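Local structure of 457aa long hypothetical protein (Pyrococcus horikoshii, 2CSU) at residues A12-S17 and D66-V71; K38-N43 and K59-E64; Y55-D60 and L81-E86; G150-I155 and A205-I210. The protein is of unknown function but combines a Rossmann-type CoA-binding domain with two further alpha/beta domains of the family that includes succinyl-CoA ligases. All blocks are in the same frame, centred on the assembly; numbering follows the deposited sequence.

Contact 1 (A12-S17 and D66-V71)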
loop_
_atom_site.group_PDB
_atom_site.type_symbol
_atom_site.label_atom_id
_atom_site.label_comp_id
_atom_site.label_asym_id
_atom_site.label_seq_id
_atom_site.Cartn_x
_atom_site.Cartn_y
_atom_site.Cartn_z
ATOM N N ALA A 12 -1.808 28.701 -24.282
ATOM C CA ALA A 12 -2.304 28.341 -25.598
ATOM C C ALA A 12 -2.267 26.824 -25.674
ATOM O O ALA A 12 -1.212 26.205 -25.462
ATOM C CB ALA A 12 -1.417 28.950 -26.703
ATOM N N VAL A 13 -3.415 26.207 -25.924
ATOM C CA VAL A 13 -3.419 24.759 -26.056
ATOM C C VAL A 13 -3.585 24.499 -27.538
ATOM O O VAL A 13 -4.672 24.637 -28.091
ATOM C CB VAL A 13 -4.550 24.101 -25.267
ATOM C CG1 VAL A 13 -4.439 22.585 -25.400
ATOM C CG2 VAL A 13 -4.453 24.499 -23.794
ATOM N N ILE A 14 -2.482 24.151 -28.189
ATOM C CA ILE A 14 -2.505 23.922 -29.623
ATOM C C ILE A 14 -2.850 22.472 -29.894
ATOM O O ILE A 14 -2.060 21.574 -29.645
ATOM C CB ILE A 14 -1.142 24.332 -30.229
ATOM C CG1 ILE A 14 -0.799 25.742 -29.718
ATOM C CG2 ILE A 14 -1.197 24.292 -31.761
ATOM C CD1 ILE A 14 0.507 26.335 -30.234
ATOM N N GLY A 15 -4.059 22.252 -30.387
ATOM C CA GLY A 15 -4.508 20.903 -30.641
ATOM C C GLY A 15 -5.717 20.624 -29.765
ATOM O O GLY A 15 -6.200 19.498 -29.691
ATOM N N ALA A 16 -6.201 21.653 -29.078
ATOM C CA ALA A 16 -7.389 21.489 -28.241
ATOM C C ALA A 16 -8.426 20.867 -29.171
ATOM O O ALA A 16 -8.545 21.265 -30.338
ATOM C CB ALA A 16 -7.873 22.847 -27.718
ATOM N N SER A 17 -9.175 19.895 -28.665
ATOM C CA SER A 17 -10.153 19.211 -29.500
ATOM C C SER A 17 -11.514 18.979 -28.841
ATOM O O SER A 17 -11.647 19.029 -27.616
ATOM C CB SER A 17 -9.540 17.874 -29.947
ATOM O OG SER A 17 -10.407 17.122 -30.765
ATOM N N ASP A 66 2.375 33.146 -22.611
ATOM C CA ASP A 66 3.705 32.786 -22.120
ATOM C C ASP A 66 3.881 31.273 -21.975
ATOM O O ASP A 66 4.951 30.771 -21.666
ATOM C CB ASP A 66 3.983 33.505 -20.789
ATOM C CG ASP A 66 2.929 33.150 -19.748
ATOM O OD1 ASP A 66 1.818 32.803 -20.150
ATOM O OD2 ASP A 66 3.214 33.273 -18.557
ATOM N N LEU A 67 2.770 30.541 -22.190
ATOM C CA LEU A 67 2.854 29.081 -22.162
ATOM C C LEU A 67 1.929 28.449 -23.202
ATOM O O LEU A 67 0.767 28.808 -23.329
ATOM C CB LEU A 67 2.454 28.596 -20.770
ATOM C CG LEU A 67 2.308 27.075 -20.699
ATOM C CD1 LEU A 67 3.637 26.363 -20.951
ATOM C CD2 LEU A 67 1.820 26.587 -19.337
ATOM N N ALA A 68 2.476 27.467 -23.909
ATOM C CA ALA A 68 1.696 26.750 -24.903
ATOM C C ALA A 68 1.901 25.261 -24.747
ATOM O O ALA A 68 2.995 24.807 -24.423
ATOM C CB ALA A 68 2.101 27.180 -26.315
ATOM N N ILE A 69 0.837 24.501 -24.981
ATOM C CA ILE A 69 0.909 23.060 -24.906
ATOM C C ILE A 69 0.691 22.565 -26.325
ATOM O O ILE A 69 -0.351 22.836 -26.932
ATOM C CB ILE A 69 -0.193 22.460 -24.022
ATOM C CG1 ILE A 69 -0.306 23.223 -22.689
ATOM C CG2 ILE A 69 0.086 20.975 -23.820
ATOM C CD1 ILE A 69 1.000 23.416 -21.941
ATOM N N ILE A 70 1.674 21.859 -26.869
ATOM C CA ILE A 70 1.542 21.351 -28.210
ATOM C C ILE A 70 1.108 19.900 -28.143
ATOM O O ILE A 70 1.847 19.026 -27.684
ATOM C CB ILE A 70 2.852 21.522 -28.985
ATOM C CG1 ILE A 70 3.178 23.022 -29.074
ATOM C CG2 ILE A 70 2.725 20.901 -30.363
ATOM C CD1 ILE A 70 4.408 23.383 -29.922
ATOM N N VAL A 71 -0.123 19.664 -28.587
ATOM C CA VAL A 71 -0.712 18.339 -28.578
ATOM C C VAL A 71 -1.353 18.029 -29.922
ATOM O O VAL A 71 -2.467 17.528 -30.024
ATOM C CB VAL A 71 -1.739 18.272 -27.447
ATOM C CG1 VAL A 71 -2.919 19.196 -27.755
ATOM C CG2 VAL A 71 -2.237 16.845 -27.289
#
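Ala12 and Ile14 bond to residues 67-71 through a regular run of parallel-sheet hydrogen bonds, the two strands running at 16° to each other. Ala12 N donates to Leu67 O at 2.7 Å, Ile69 N returns to Ala12 O, Ile14 N takes Ile69 O, and Val71 N closes the series on Ile14 O at 2.9 Å. Ile14 is the side chain to follow. Its CB sits 3.7 Å from Ile69 O, and CG1, set beside the backbone N by a chi1 of -50°, stays 4.1 Å from that same carbonyl oxygen. A fully extended chi2 (-179°) then carries CD1 across toward the neighbouring strand, where it lies between Ala68 and Ile70, 4.3 Å from Ala68 CB and 4.4 Å from Ile70 CG1. Cys84 and Thr80 of helix 74-87 pack on the same side chain, covering this face. These are the first and third strands, in chain order, of the parallel sheet of the Rossmann-type domain, adjacent at its middle. The opposite face carries Val13 and Ile69, with Val13 resting on Val27 and Leu31 of helix 23-31. The strand runs out into a type II turn that spans Val13 to Ala16, closed by only a weak backbone bond. Gly15 takes a positive phi there. Val71 packs close to this turn: its CG1, placed between its own backbone N and carbonyl carbon, reaches Ile14 O at 3.2 Å and Gly15 CA at 3.7 Å.

Contact 2 (K38-N43 and K59-E64)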
loop_
_atom_site.group_PDB
_atom_site.type_symbol
_atom_site.label_atom_id
_atom_site.label_comp_id
_atom_site.label_asym_id
_atom_site.label_seq_id
_atom_site.Cartn_x
_atom_site.Cartn_y
_atom_site.Cartn_z
ATOM N N LYS A 38 -5.576 33.134 -18.322
ATOM C CA LYS A 38 -6.470 32.796 -19.423
ATOM C C LYS A 38 -5.946 31.626 -20.258
ATOM O O LYS A 38 -4.758 31.492 -20.506
ATOM C CB LYS A 38 -6.621 34.037 -20.302
ATOM C CG LYS A 38 -7.402 35.153 -19.604
ATOM C CD LYS A 38 -6.921 36.547 -20.018
ATOM C CE LYS A 38 -7.110 37.589 -18.909
ATOM N NZ LYS A 38 -8.401 38.255 -19.069
ATOM N N VAL A 39 -6.868 30.764 -20.679
ATOM C CA VAL A 39 -6.546 29.594 -21.486
ATOM C C VAL A 39 -7.296 29.706 -22.804
ATOM O O VAL A 39 -8.518 29.851 -22.810
ATOM C CB VAL A 39 -6.985 28.301 -20.772
ATOM C CG1 VAL A 39 -6.588 27.073 -21.592
ATOM C CG2 VAL A 39 -6.361 28.253 -19.384
ATOM N N TYR A 40 -6.561 29.644 -23.913
ATOM C CA TYR A 40 -7.151 29.754 -25.250
ATOM C C TYR A 40 -7.005 28.466 -26.055
ATOM O O TYR A 40 -5.918 27.914 -26.148
ATOM C CB TYR A 40 -6.472 30.879 -26.039
ATOM C CG TYR A 40 -6.441 32.212 -25.341
ATOM C CD1 TYR A 40 -7.440 33.163 -25.561
ATOM C CD2 TYR A 40 -5.417 32.521 -24.444
ATOM C CE1 TYR A 40 -7.417 34.391 -24.902
ATOM C CE2 TYR A 40 -5.384 33.743 -23.781
ATOM C CZ TYR A 40 -6.385 34.672 -24.013
ATOM O OH TYR A 40 -6.357 35.878 -23.342
ATOM N N PRO A 41 -8.100 27.974 -26.647
ATOM C CA PRO A 41 -8.012 26.744 -27.440
ATOM C C PRO A 41 -7.613 27.068 -28.877
ATOM O O PRO A 41 -8.269 27.878 -29.545
ATOM C CB PRO A 41 -9.426 26.189 -27.361
ATOM C CG PRO A 41 -10.266 27.461 -27.389
ATOM C CD PRO A 41 -9.507 28.389 -26.453
ATOM N N VAL A 42 -6.544 26.443 -29.356
ATOM C CA VAL A 42 -6.078 26.673 -30.719
ATOM C C VAL A 42 -6.265 25.430 -31.553
ATOM O O VAL A 42 -5.609 24.418 -31.326
ATOM C CB VAL A 42 -4.584 27.057 -30.771
ATOM C CG1 VAL A 42 -4.098 27.051 -32.217
ATOM C CG2 VAL A 42 -4.372 28.433 -30.151
ATOM N N ASN A 43 -7.159 25.509 -32.529
ATOM C CA ASN A 43 -7.470 24.387 -33.410
ATOM C C ASN A 43 -7.701 24.858 -34.849
ATOM O O ASN A 43 -8.312 25.887 -35.108
ATOM C CB ASN A 43 -8.714 23.672 -32.880
ATOM C CG ASN A 43 -8.893 22.371 -33.616
ATOM O OD1 ASN A 43 -9.095 22.334 -34.825
ATOM N ND2 ASN A 43 -8.772 21.268 -32.856
ATOM N N LYS A 59 -1.043 32.670 -33.249
ATOM C CA LYS A 59 -0.665 34.036 -33.584
ATOM C C LYS A 59 -1.855 34.996 -33.483
ATOM O O LYS A 59 -1.709 36.199 -33.324
ATOM C CB LYS A 59 -0.120 34.045 -35.014
ATOM C CG LYS A 59 1.317 33.529 -35.096
ATOM C CD LYS A 59 1.631 32.904 -36.457
ATOM C CE LYS A 59 1.805 33.954 -37.558
ATOM N NZ LYS A 59 2.466 33.350 -38.714
ATOM N N ASP A 60 -3.069 34.425 -33.617
ATOM C CA ASP A 60 -4.257 35.269 -33.678
ATOM C C ASP A 60 -4.773 35.674 -32.296
ATOM O O ASP A 60 -5.652 36.512 -32.152
ATOM C CB ASP A 60 -5.349 34.513 -34.435
ATOM C CG ASP A 60 -4.810 34.055 -35.783
ATOM O OD1 ASP A 60 -4.229 34.888 -36.480
ATOM O OD2 ASP A 60 -4.985 32.889 -36.125
ATOM N N ILE A 61 -4.229 35.016 -31.259
ATOM C CA ILE A 61 -4.640 35.365 -29.898
ATOM C C ILE A 61 -4.232 36.803 -29.516
ATOM O O ILE A 61 -3.062 37.151 -29.451
ATOM C CB ILE A 61 -4.005 34.366 -28.924
ATOM C CG1 ILE A 61 -4.473 32.945 -29.233
ATOM C CG2 ILE A 61 -4.441 34.691 -27.482
ATOM C CD1 ILE A 61 -3.886 31.918 -28.260
ATOM N N PRO A 62 -5.260 37.650 -29.287
ATOM C CA PRO A 62 -5.050 39.056 -28.929
ATOM C C PRO A 62 -4.178 39.250 -27.674
ATOM O O PRO A 62 -3.308 40.110 -27.610
ATOM C CB PRO A 62 -6.429 39.687 -28.724
ATOM C CG PRO A 62 -7.457 38.764 -29.372
ATOM C CD PRO A 62 -6.683 37.364 -29.349
ATOM N N ASP A 63 -4.467 38.452 -26.631
ATOM C CA ASP A 63 -3.728 38.590 -25.376
ATOM C C ASP A 63 -2.318 37.988 -25.472
ATOM O O ASP A 63 -1.929 37.396 -26.470
ATOM C CB ASP A 63 -4.547 37.876 -24.299
ATOM C CG ASP A 63 -3.862 37.968 -22.944
ATOM O OD1 ASP A 63 -3.584 39.087 -22.514
ATOM O OD2 ASP A 63 -3.723 36.936 -22.295
ATOM N N GLU A 64 -1.517 38.194 -24.406
ATOM C CA GLU A 64 -0.165 37.644 -24.419
ATOM C C GLU A 64 -0.147 36.179 -23.976
ATOM O O GLU A 64 -0.851 35.772 -23.061
ATOM C CB GLU A 64 0.710 38.486 -23.490
ATOM C CG GLU A 64 1.907 39.103 -24.216
ATOM C CD GLU A 64 1.505 40.439 -24.795
ATOM O OE1 GLU A 64 1.314 41.375 -24.031
ATOM O OE2 GLU A 64 1.379 40.532 -26.015
#
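Tyr40 and Ile61 meet because Tyr40 CG and Ile61 CG1 both lie beside their own backbone N: Tyr40 at chi1 -53° swings its ring out toward the 59-64 loop, and Ile61 at chi1 -61° leaves CG2 anti to N, aimed at that ring. The methyl lands over the centre of one face, CG2 lying 3.6 Å from the centroid of the Tyr40 ring and only 3° off its normal, a nearly ideal CH-pi contact. The other branch of Ile61 works at the base of the ring, with CD1 3.6 Å from Tyr40 CB and 4.0 Å from Val42 CG2, so one isoleucine covers two residues of the same strand face. That strand, 38-42, is the outermost one at its end of the Rossmann-type sheet, hydrogen-bonded to strand 10-14; the loop passes over the face that carries Tyr40 and Val42, while Val39 on the other face packs against helix 23-31. Toward the phenol end the contact turns polar and less certain. Tyr40 OH stands 3.0 Å from Asp63 OD2, a weak hydrogen bond, and a doubtful one because the hydroxyl is modelled too close to a neighbour. Lys38 passes the same carboxylate with its aliphatic part, CD 3.9 Å from Asp63 OD2, while NZ stays 5.8 Å from that oxygen: a long-range attraction, probably, with no salt bridge formed. Lys87 reaches in from helix 74-87 to bond Ile61 O.

Contact 3 (Y55-D60 and L81-E86)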
loop_
_atom_site.group_PDB
_atom_site.type_symbol
_atom_site.label_atom_id
_atom_site.label_comp_id
_atom_site.label_asym_id
_atom_site.label_seq_id
_atom_site.Cartn_x
_atom_site.Cartn_y
_atom_site.Cartn_z
ATOM N N TYR A 55 -8.985 29.664 -31.747
ATOM C CA TYR A 55 -8.234 30.367 -32.778
ATOM C C TYR A 55 -7.533 29.380 -33.700
ATOM O O TYR A 55 -7.068 28.319 -33.263
ATOM C CB TYR A 55 -7.220 31.314 -32.129
ATOM C CG TYR A 55 -7.877 32.414 -31.317
ATOM C CD1 TYR A 55 -8.340 33.586 -31.930
ATOM C CD2 TYR A 55 -8.080 32.264 -29.943
ATOM C CE1 TYR A 55 -8.988 34.583 -31.189
ATOM C CE2 TYR A 55 -8.728 33.253 -29.193
ATOM C CZ TYR A 55 -9.177 34.408 -29.821
ATOM O OH TYR A 55 -9.799 35.387 -29.074
ATOM N N LYS A 56 -7.474 29.740 -34.980
ATOM C CA LYS A 56 -6.850 28.914 -36.007
ATOM C C LYS A 56 -5.347 28.770 -35.764
ATOM O O LYS A 56 -4.723 27.763 -36.071
ATOM C CB LYS A 56 -7.094 29.580 -37.362
ATOM C CG LYS A 56 -8.554 29.479 -37.802
ATOM C CD LYS A 56 -8.904 30.493 -38.891
ATOM C CE LYS A 56 -10.411 30.566 -39.156
ATOM N NZ LYS A 56 -11.073 31.239 -38.041
ATOM N N SER A 57 -4.759 29.851 -35.223
ATOM C CA SER A 57 -3.337 29.824 -34.916
ATOM C C SER A 57 -3.031 30.606 -33.636
ATOM O O SER A 57 -3.750 31.515 -33.240
ATOM C CB SER A 57 -2.580 30.439 -36.095
ATOM O OG SER A 57 -1.253 30.765 -35.686
ATOM N N VAL A 58 -1.948 30.191 -32.957
ATOM C CA VAL A 58 -1.576 30.862 -31.719
ATOM C C VAL A 58 -1.205 32.326 -31.959
ATOM O O VAL A 58 -1.032 33.115 -31.040
ATOM C CB VAL A 58 -0.386 30.120 -31.113
ATOM C CG1 VAL A 58 0.794 30.152 -32.081
ATOM C CG2 VAL A 58 0.023 30.776 -29.808
ATOM N N LYS A 59 -1.043 32.670 -33.249
ATOM C CA LYS A 59 -0.665 34.036 -33.584
ATOM C C LYS A 59 -1.855 34.996 -33.483
ATOM O O LYS A 59 -1.709 36.199 -33.324
ATOM C CB LYS A 59 -0.120 34.045 -35.014
ATOM C CG LYS A 59 1.317 33.529 -35.096
ATOM C CD LYS A 59 1.631 32.904 -36.457
ATOM C CE LYS A 59 1.805 33.954 -37.558
ATOM N NZ LYS A 59 2.466 33.350 -38.714
ATOM N N ASP A 60 -3.069 34.425 -33.617
ATOM C CA ASP A 60 -4.257 35.269 -33.678
ATOM C C ASP A 60 -4.773 35.674 -32.296
ATOM O O ASP A 60 -5.652 36.512 -32.152
ATOM C CB ASP A 60 -5.349 34.513 -34.435
ATOM C CG ASP A 60 -4.810 34.055 -35.783
ATOM O OD1 ASP A 60 -4.229 34.888 -36.480
ATOM O OD2 ASP A 60 -4.985 32.889 -36.125
ATOM N N LEU A 81 5.678 25.029 -33.286
ATOM C CA LEU A 81 6.712 25.552 -32.406
ATOM C C LEU A 81 7.190 26.909 -32.905
ATOM O O LEU A 81 7.351 27.836 -32.118
ATOM C CB LEU A 81 7.896 24.591 -32.343
ATOM C CG LEU A 81 9.046 25.035 -31.439
ATOM C CD1 LEU A 81 8.602 24.976 -29.985
ATOM C CD2 LEU A 81 10.244 24.116 -31.642
ATOM N N ILE A 82 7.419 27.025 -34.212
ATOM C CA ILE A 82 7.869 28.284 -34.807
ATOM C C ILE A 82 6.806 29.365 -34.593
ATOM O O ILE A 82 7.130 30.511 -34.271
ATOM C CB ILE A 82 8.168 28.111 -36.326
ATOM C CG1 ILE A 82 9.362 27.157 -36.497
ATOM C CG2 ILE A 82 8.479 29.480 -36.986
ATOM C CD1 ILE A 82 9.783 26.905 -37.938
ATOM N N GLN A 83 5.535 29.009 -34.770
ATOM C CA GLN A 83 4.479 29.985 -34.544
ATOM C C GLN A 83 4.582 30.488 -33.092
ATOM O O GLN A 83 4.566 31.691 -32.844
ATOM C CB GLN A 83 3.108 29.359 -34.811
ATOM C CG GLN A 83 2.713 29.328 -36.308
ATOM C CD GLN A 83 1.387 28.621 -36.553
ATOM O OE1 GLN A 83 0.383 28.914 -35.900
ATOM N NE2 GLN A 83 1.376 27.691 -37.499
ATOM N N CYS A 84 4.712 29.572 -32.133
ATOM C CA CYS A 84 4.833 29.989 -30.745
ATOM C C CYS A 84 6.005 30.963 -30.643
ATOM O O CYS A 84 5.937 31.973 -29.935
ATOM C CB CYS A 84 5.072 28.785 -29.836
ATOM S SG CYS A 84 3.650 27.690 -29.648
ATOM N N GLY A 85 7.076 30.654 -31.372
ATOM C CA GLY A 85 8.246 31.510 -31.359
ATOM C C GLY A 85 7.956 32.944 -31.770
ATOM O O GLY A 85 8.348 33.888 -31.077
ATOM N N GLU A 86 7.273 33.116 -32.896
ATOM C CA GLU A 86 6.952 34.449 -33.389
ATOM C C GLU A 86 5.991 35.155 -32.426
ATOM O O GLU A 86 6.049 36.381 -32.242
ATOM C CB GLU A 86 6.328 34.342 -34.776
ATOM C CG GLU A 86 7.063 33.372 -35.703
ATOM C CD GLU A 86 6.385 33.207 -37.063
ATOM O OE1 GLU A 86 5.134 33.139 -37.110
ATOM O OE2 GLU A 86 7.104 33.136 -38.088
HETATM O O HOH W 1 -0.771 27.730 -33.494
#
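An ST turn at Ser57, set within a type I turn from Ser57 to Asp60, presents the loop to Gln83 and Glu86 on helix 74-87. Ser57 OG takes the backbone N of Lys59 at 3.1 Å, though that nitrogen is less surely placed, and itself donates to Gln83 OE1. At 2.5 Å from Ser57 OG to Gln83 OE1 that bond is very short as modelled. The amide oxygen has a second donor: a water lies 2.9 Å from Gln83 OE1 and accepts from Val58 N at 2.8 Å. With NE2 of Gln83 bonded to Asp79 one turn earlier in the helix, the bonds at both amide atoms are consistent with the modelled flip and should limit rotation. Beside these polar links the helix packs onto the loop. This is the helix that follows strand 67-70 in the Rossmann-type domain, and Val58 fills the angle between it and the sheet, touching Ala12 and Ile14 on one side and the helix on the other. A chi1 of 61° leaves Val58 CG2 anti to the backbone N and turns CG1 to the helix, where it meets Gln83 CB at 3.7 Å, the two side chains running antiparallel past one another. Lys59 lies athwart Gln83, its CD 3.7 Å from Gln83 CG, so the stem of the glutamine is covered by both loop residues. A bend at chi3 (74°) then turns the lysine toward the next turn of the helix, where NZ forms an exposed salt bridge with Glu86 OE1 at 3.1 Å.

Contact 4 (G150-I155 and A205-I210)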
loop_
_atom_site.group_PDB
_atom_site.type_symbol
_atom_site.label_atom_id
_atom_site.label_comp_id
_atom_site.label_asym_id
_atom_site.label_seq_id
_atom_site.Cartn_x
_atom_site.Cartn_y
_atom_site.Cartn_z
ATOM N N GLY A 150 -0.585 19.436 -2.519
ATOM C CA GLY A 150 0.470 18.993 -1.612
ATOM C C GLY A 150 1.752 19.817 -1.770
ATOM O O GLY A 150 1.833 20.775 -2.525
ATOM N N ASN A 151 2.777 19.423 -0.984
ATOM C CA ASN A 151 4.017 20.192 -0.978
ATOM C C ASN A 151 5.228 19.379 -1.467
ATOM O O ASN A 151 6.380 19.739 -1.244
ATOM C CB ASN A 151 4.256 20.716 0.440
ATOM C CG ASN A 151 3.174 21.693 0.824
ATOM O OD1 ASN A 151 2.113 21.322 1.324
ATOM N ND2 ASN A 151 3.475 22.985 0.630
ATOM N N VAL A 152 4.941 18.223 -2.108
ATOM C CA VAL A 152 6.013 17.474 -2.752
ATOM C C VAL A 152 6.036 17.696 -4.271
ATOM O O VAL A 152 5.061 17.471 -4.972
ATOM C CB VAL A 152 5.824 15.990 -2.472
ATOM C CG1 VAL A 152 6.698 15.191 -3.436
ATOM C CG2 VAL A 152 6.236 15.675 -1.046
ATOM N N ALA A 153 7.148 18.176 -4.812
ATOM C CA ALA A 153 7.256 18.402 -6.244
ATOM C C ALA A 153 7.752 17.085 -6.824
ATOM O O ALA A 153 8.804 16.583 -6.424
ATOM C CB ALA A 153 8.247 19.523 -6.521
ATOM N N PHE A 154 7.007 16.524 -7.765
ATOM C CA PHE A 154 7.390 15.242 -8.340
ATOM C C PHE A 154 7.781 15.338 -9.812
ATOM O O PHE A 154 7.004 15.809 -10.641
ATOM C CB PHE A 154 6.232 14.246 -8.144
ATOM C CG PHE A 154 6.440 12.901 -8.798
ATOM C CD1 PHE A 154 7.664 12.232 -8.711
ATOM C CD2 PHE A 154 5.382 12.272 -9.444
ATOM C CE1 PHE A 154 7.826 10.949 -9.257
ATOM C CE2 PHE A 154 5.531 10.994 -9.991
ATOM C CZ PHE A 154 6.763 10.332 -9.892
ATOM N N ILE A 155 9.006 14.917 -10.113
ATOM C CA ILE A 155 9.526 14.918 -11.480
ATOM C C ILE A 155 9.723 13.476 -11.937
ATOM O O ILE A 155 10.517 12.724 -11.366
ATOM C CB ILE A 155 10.890 15.634 -11.589
ATOM C CG1 ILE A 155 10.775 17.078 -11.102
ATOM C CG2 ILE A 155 11.362 15.628 -13.052
ATOM C CD1 ILE A 155 12.110 17.837 -11.100
ATOM N N ALA A 205 9.704 19.540 -0.715
ATOM C CA ALA A 205 10.624 18.475 -1.097
ATOM C C ALA A 205 10.487 18.115 -2.579
ATOM O O ALA A 205 9.501 18.418 -3.238
ATOM C CB ALA A 205 10.316 17.251 -0.235
ATOM N N ILE A 206 11.549 17.480 -3.110
ATOM C CA ILE A 206 11.521 17.061 -4.507
ATOM C C ILE A 206 11.678 15.545 -4.641
ATOM O O ILE A 206 12.588 14.938 -4.093
ATOM C CB ILE A 206 12.661 17.766 -5.242
ATOM C CG1 ILE A 206 12.605 19.275 -4.990
ATOM C CG2 ILE A 206 12.522 17.536 -6.759
ATOM C CD1 ILE A 206 13.899 19.982 -5.396
ATOM N N ALA A 207 10.740 14.912 -5.336
ATOM C CA ALA A 207 10.772 13.472 -5.527
ATOM C C ALA A 207 11.139 13.270 -6.984
ATOM O O ALA A 207 10.621 13.976 -7.854
ATOM C CB ALA A 207 9.402 12.860 -5.227
ATOM N N LEU A 208 12.040 12.329 -7.256
ATOM C CA LEU A 208 12.459 12.092 -8.630
ATOM C C LEU A 208 12.361 10.636 -9.049
ATOM O O LEU A 208 12.713 9.747 -8.284
ATOM C CB LEU A 208 13.920 12.533 -8.834
ATOM C CG LEU A 208 14.405 13.977 -8.630
ATOM C CD1 LEU A 208 15.921 14.028 -8.863
ATOM C CD2 LEU A 208 13.703 14.920 -9.596
ATOM N N TYR A 209 11.851 10.394 -10.254
ATOM C CA TYR A 209 11.837 9.039 -10.796
ATOM C C TYR A 209 12.801 9.158 -11.964
ATOM O O TYR A 209 12.453 9.695 -13.016
ATOM C CB TYR A 209 10.485 8.593 -11.340
ATOM C CG TYR A 209 10.624 7.240 -12.034
ATOM C CD1 TYR A 209 10.814 6.077 -11.290
ATOM C CD2 TYR A 209 10.638 7.138 -13.426
ATOM C CE1 TYR A 209 11.014 4.842 -11.899
ATOM C CE2 TYR A 209 10.842 5.898 -14.059
ATOM C CZ TYR A 209 11.029 4.753 -13.280
ATOM O OH TYR A 209 11.234 3.523 -13.862
ATOM N N ILE A 210 14.014 8.657 -11.770
ATOM C CA ILE A 210 15.048 8.747 -12.787
ATOM C C ILE A 210 15.343 7.473 -13.554
ATOM O O ILE A 210 15.499 6.398 -12.977
ATOM C CB ILE A 210 16.393 9.207 -12.173
ATOM C CG1 ILE A 210 16.213 10.536 -11.437
ATOM C CG2 ILE A 210 17.446 9.316 -13.263
ATOM C CD1 ILE A 210 17.314 10.836 -10.454
#
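Ala153 and Ala207 sit within a parallel strand pair, 152-155 with 205-210 at 22° to each other, whose backbone bonds strengthen after the first. Ala205 N reaches Asn151 O only weakly, at 3.4 Å; from there Ala153 N takes Ala205 O, Ala207 N takes Ala153 O at 2.8 Å, Ile155 N takes Ala207 O, and Tyr209 N takes Ile155 O, all nearly straight. The Asn151 side chain turns elsewhere, its ND2 bonding Glu202 O. Apolar packing divides between the two faces. On one, Phe154 has its CG anti to the backbone N (chi1 175°), which lays the ring beside the partner strand: CD1 is 3.9 Å from Ala207 CB, and Ala207 O lies at the ring edge near its plane, 3.5 Å from Phe154 CD1. Farther along, CE1 of Phe154 touches Tyr209 at its CB, 4.1 Å away; the ring that Phe154 meets is that of Phe176. On the other face Ile155 and Leu208 run alongside each other, Leu208 CD2 meeting Ile155 CB at 3.5 Å and Ile155 CD1 at 3.6 Å. The pair lies inside the sheet of the flavodoxin-like domain, flanked by strand 175-181 next to 152-156 and by strand 232-236 next to 205-210. Helix 276-283 covers Phe154 and Ala207 through Met279, helix 190-197 covers Ile155 and Leu208 through Phe190, and Tyr209 touches Gly304 of the second subunit.

Overall arrangement
Contacts 1, 2 and 3 belong to one Rossmann-type domain, their centres 8 to 10 Å apart, and they touch one another. Contacts 1 and 2 share its parallel sheet through neighbouring strands 10-14 and 38-42; contact 3 adds the helix that follows strand 67-70. Along the chain both segments of contact 2 lie between those of contact 1, while the segments of contacts 1 and 3 alternate. The loop before strand 67-70 serves contacts 2 and 3, bridging edge strand and helix. Contact 4 comes later, in the flavodoxin-like domain near the centre of the chain, its centre about 25 Å from that of contact 1. Contacts 1 and 4 are each a parallel strand pair with helices on its faces.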